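Local coordinates for protein oxidoreductase (Listeria innocua, PDB 3E18) that binds NAD and is probably a dehydrogenase of the GFO/IDH/MocA family, although its substrate and physiological reaction are not established, at residues A[134-139]-A[296-301]; A[267-272]-A[286-291]. All coordinates share one frame; numbering follows the deposited sequence.

Starting from the N terminus, the chain first builds the NAD-binding Rossmann domain, then enters helix 129-140, which supplies the first half of contact 1. The other half, 296-301, comes 157 residues later, after most strands of the large mixed sheet, so contact 1 closes a long loop and ties this helix to the segment leaving edge strand 292-295. Contact 2 is nested inside that loop. It joins 267-272 to 286-291 and closes a short excursion that leaves strand 257-262, forms the small hairpin 274-281 and returns into strand 292-295. The two contacts do not touch: their centres lie about 27 Å apart, with the nearest atoms about 14 Å apart.

Contact 1 of 2, residues A[134-139]-A[296-301]; sequences IKEMFE and SLPAPA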
# COMPACT_ATOMS: atom_id res chain seq x y z
N ILE A 134 7.66 14.05 -11.01
CA ILE A 134 7.47 14.01 -9.55
C ILE A 134 8.41 14.99 -8.83
O ILE A 134 8.02 15.67 -7.85
CB ILE A 134 7.66 12.55 -8.98
CG1 ILE A 134 6.73 11.56 -9.71
CG2 ILE A 134 7.40 12.50 -7.50
CD1 ILE A 134 5.23 11.84 -9.52
N LYS A 135 9.65 15.07 -9.31
CA LYS A 135 10.64 16.00 -8.78
C LYS A 135 10.18 17.43 -9.00
O LYS A 135 10.30 18.26 -8.11
CB LYS A 135 12.00 15.76 -9.45
CG LYS A 135 13.14 16.57 -8.85
CD LYS A 135 14.47 16.01 -9.34
CE LYS A 135 15.62 16.45 -8.45
NZ LYS A 135 16.01 17.85 -8.77
N GLU A 136 9.65 17.72 -10.18
CA GLU A 136 9.05 19.05 -10.42
C GLU A 136 7.91 19.36 -9.43
O GLU A 136 7.91 20.42 -8.78
CB GLU A 136 8.56 19.18 -11.88
CG GLU A 136 7.89 20.53 -12.23
CD GLU A 136 8.87 21.71 -12.35
OE1 GLU A 136 10.10 21.52 -12.24
OE2 GLU A 136 8.39 22.85 -12.58
N MET A 137 6.98 18.41 -9.28
CA MET A 137 5.86 18.56 -8.34
C MET A 137 6.36 18.77 -6.91
O MET A 137 5.85 19.63 -6.20
CB MET A 137 4.90 17.37 -8.40
CG MET A 137 4.22 17.19 -9.75
SD MET A 137 3.29 15.66 -9.89
CE MET A 137 2.06 15.89 -8.62
N PHE A 138 7.36 17.99 -6.52
CA PHE A 138 7.93 18.01 -5.17
C PHE A 138 8.55 19.38 -4.87
O PHE A 138 8.30 19.96 -3.81
CB PHE A 138 8.97 16.88 -5.04
CG PHE A 138 9.47 16.64 -3.64
CD1 PHE A 138 8.81 15.77 -2.78
CD2 PHE A 138 10.64 17.24 -3.19
CE1 PHE A 138 9.27 15.54 -1.48
CE2 PHE A 138 11.11 17.02 -1.90
CZ PHE A 138 10.43 16.17 -1.05
N GLU A 139 9.34 19.88 -5.81
CA GLU A 139 10.10 21.13 -5.61
C GLU A 139 9.24 22.38 -5.75
O GLU A 139 9.39 23.34 -5.00
CB GLU A 139 11.26 21.19 -6.60
CG GLU A 139 12.36 20.19 -6.32
CD GLU A 139 13.39 20.12 -7.42
OE1 GLU A 139 13.13 20.65 -8.53
OE2 GLU A 139 14.46 19.51 -7.19
N SER A 296 -3.36 19.08 -15.57
CA SER A 296 -2.38 18.23 -16.24
C SER A 296 -1.15 18.11 -15.35
O SER A 296 -0.92 18.97 -14.49
CB SER A 296 -1.98 18.81 -17.59
OG SER A 296 -3.00 18.58 -18.55
N LEU A 297 -0.41 17.02 -15.52
CA LEU A 297 0.92 16.87 -14.95
C LEU A 297 1.85 17.95 -15.51
O LEU A 297 1.76 18.26 -16.70
CB LEU A 297 1.50 15.48 -15.28
CG LEU A 297 0.76 14.28 -14.68
CD1 LEU A 297 1.21 12.97 -15.31
CD2 LEU A 297 0.97 14.24 -13.19
N PRO A 298 2.74 18.51 -14.67
CA PRO A 298 3.67 19.53 -15.14
C PRO A 298 4.69 18.95 -16.11
O PRO A 298 4.78 17.72 -16.26
CB PRO A 298 4.40 19.98 -13.86
CG PRO A 298 3.66 19.37 -12.73
CD PRO A 298 2.94 18.20 -13.24
N ALA A 299 5.43 19.83 -16.78
CA ALA A 299 6.61 19.44 -17.55
C ALA A 299 7.65 18.94 -16.54
O ALA A 299 7.71 19.45 -15.41
CB ALA A 299 7.15 20.64 -18.35
N PRO A 300 8.46 17.94 -16.94
CA PRO A 300 9.47 17.40 -16.02
C PRO A 300 10.51 18.43 -15.63
O PRO A 300 10.82 19.33 -16.42
CB PRO A 300 10.12 16.29 -16.85
CG PRO A 300 9.86 16.68 -18.27
CD PRO A 300 8.49 17.24 -18.24
N ALA A 301 11.02 18.34 -14.40
CA ALA A 301 12.17 19.13 -13.96
C ALA A 301 13.38 18.83 -14.86
O ALA A 301 13.42 17.82 -15.57
CB ALA A 301 12.51 18.82 -12.51
O HOH W 1 7.52 22.17 -15.25
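Met137 and Pro298 pack against each other. CG of Met137 lies 3.7 Å from CG of Pro298, the two side chains crossing at about a right angle, and SD of Met137 lies 4.3 Å from CD2 of Leu297. Ile259 of strand 257-262 touches all three side chains and so backs this patch from the sheet. Glu136 adds its aliphatic part: with CG anti to the backbone N (chi1 179°), the chain runs out over the extended segment, placing CG 3.9 Å from CB of Pro298 and 3.4 Å from O of Ala299. A bend at chi2 (73°) then turns the carboxylate so that OE1 stands 3.6 Å from CB of Ala301, a van der Waals approach. Between residues 134-139 and 296-301 the polar link runs through water, which donates to O of Ala299 at 2.7 Å and, weakly, to OE2 of Glu136. Along the helix, Lys135 NZ forms a 2.8 Å salt bridge with Glu139 OE2, meeting it on its syn side, 27° out of the carboxylate plane. One turn before Glu136, Leu132 bonds directly to Ala301 through the backbone. Side-chain adhesion here therefore rests mainly on hydrocarbon contact, supplemented by that backbone bond and a weakly held bridging water.

Contact 2 of 2, residues A[267-272]-A[286-291]; sequences KTSEPT and PPSEEA
Ser269 and Ser288 face each other, each CB directed at the other segment. Both hydroxyls sit between their own backbone N and carbonyl carbon (chi1 81° and 57°), which brings the two OG atoms together in a hydrogen bond of 3.0 Å whose direction is open. OG of Ser269 also makes a weak hydrogen bond to O of Ala266, while the methyl CB of Ala291 lies 3.8 Å from that same OG. Glu290 comes in beside the pair: bent at chi2, it brings OE2 to 4.0 Å from CB of Ser269, a loose contact. Further along, Pro271 meets the other segment with CB, which lies 3.3 Å from O of Pro286, and the backbones draw close there, with CA of Pro271 4.9 Å from CA of Ser288. A water finishes this end, donating to O of Thr272 at 2.6 Å and to O of Pro286 at 2.8 Å. Asn157 of the second subunit packs on Pro271 and Pro287. Together these contacts clamp the long connection between 257-262 and 292-295, adjacent antiparallel strands at the mixed sheet's edge within this chain, at the base of the excursion that carries hairpin 274-281, in a projecting arm that reaches the partner subunit.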
# COMPACT_ATOMS: atom_id res chain seq x y z
N LYS A 267 -14.35 23.85 1.54
CA LYS A 267 -14.67 23.96 2.97
C LYS A 267 -16.15 24.22 3.26
O LYS A 267 -16.67 23.77 4.28
CB LYS A 267 -13.81 25.05 3.62
CG LYS A 267 -12.40 24.59 4.00
CD LYS A 267 -11.41 25.75 4.07
CE LYS A 267 -10.05 25.27 4.56
NZ LYS A 267 -8.99 26.31 4.43
N THR A 268 -16.82 24.94 2.36
CA THR A 268 -18.22 25.31 2.54
C THR A 268 -19.19 24.44 1.73
O THR A 268 -20.41 24.61 1.82
CB THR A 268 -18.48 26.80 2.19
OG1 THR A 268 -18.03 27.08 0.86
CG2 THR A 268 -17.77 27.72 3.18
N SER A 269 -18.65 23.51 0.96
CA SER A 269 -19.48 22.65 0.13
C SER A 269 -19.71 21.29 0.79
O SER A 269 -19.00 20.90 1.72
CB SER A 269 -18.85 22.48 -1.25
OG SER A 269 -17.84 21.49 -1.21
N GLU A 270 -20.72 20.58 0.30
CA GLU A 270 -21.01 19.24 0.78
C GLU A 270 -21.36 18.33 -0.39
O GLU A 270 -22.18 18.69 -1.23
CB GLU A 270 -22.12 19.27 1.85
CG GLU A 270 -21.57 19.33 3.27
CD GLU A 270 -22.15 20.46 4.11
OE1 GLU A 270 -23.37 20.72 4.01
OE2 GLU A 270 -21.39 21.08 4.88
N PRO A 271 -20.70 17.16 -0.46
CA PRO A 271 -20.91 16.20 -1.55
C PRO A 271 -22.30 15.57 -1.51
O PRO A 271 -22.89 15.42 -0.43
CB PRO A 271 -19.84 15.14 -1.29
CG PRO A 271 -19.53 15.25 0.15
CD PRO A 271 -19.69 16.68 0.51
N THR A 272 -22.82 15.23 -2.68
CA THR A 272 -24.09 14.50 -2.77
C THR A 272 -23.79 13.00 -2.66
O THR A 272 -22.96 12.48 -3.41
CB THR A 272 -24.89 14.83 -4.06
OG1 THR A 272 -24.07 14.63 -5.22
CG2 THR A 272 -25.37 16.28 -4.04
N PRO A 286 -17.75 11.32 -4.32
CA PRO A 286 -16.96 12.36 -4.97
C PRO A 286 -17.29 13.74 -4.40
O PRO A 286 -18.45 14.01 -4.07
CB PRO A 286 -17.41 12.28 -6.44
CG PRO A 286 -17.86 10.88 -6.61
CD PRO A 286 -18.47 10.49 -5.30
N PRO A 287 -16.27 14.62 -4.24
CA PRO A 287 -16.58 15.98 -3.80
C PRO A 287 -17.44 16.70 -4.83
O PRO A 287 -17.48 16.28 -6.00
CB PRO A 287 -15.19 16.64 -3.71
CG PRO A 287 -14.23 15.50 -3.62
CD PRO A 287 -14.82 14.41 -4.43
N SER A 288 -18.15 17.74 -4.40
CA SER A 288 -18.95 18.55 -5.33
C SER A 288 -18.04 19.19 -6.39
O SER A 288 -16.85 19.38 -6.14
CB SER A 288 -19.74 19.61 -4.58
OG SER A 288 -18.88 20.44 -3.81
N GLU A 289 -18.61 19.50 -7.56
CA GLU A 289 -17.86 20.07 -8.70
C GLU A 289 -16.99 21.27 -8.31
O GLU A 289 -15.82 21.34 -8.70
CB GLU A 289 -18.83 20.43 -9.84
CG GLU A 289 -18.15 20.83 -11.16
CD GLU A 289 -19.07 20.70 -12.38
OE1 GLU A 289 -20.21 21.23 -12.35
OE2 GLU A 289 -18.64 20.08 -13.39
N GLU A 290 -17.56 22.16 -7.50
CA GLU A 290 -16.87 23.37 -7.02
C GLU A 290 -15.66 23.14 -6.11
O GLU A 290 -14.81 24.02 -5.98
CB GLU A 290 -17.87 24.30 -6.31
CG GLU A 290 -18.60 23.70 -5.12
CD GLU A 290 -19.99 23.17 -5.46
OE1 GLU A 290 -20.20 22.64 -6.58
OE2 GLU A 290 -20.89 23.29 -4.60
N ALA A 291 -15.58 21.95 -5.49
CA ALA A 291 -14.57 21.64 -4.46
C ALA A 291 -13.15 21.34 -4.98
O ALA A 291 -12.19 21.41 -4.21
CB ALA A 291 -15.07 20.48 -3.59
O HOH W 2 -20.88 12.89 -4.98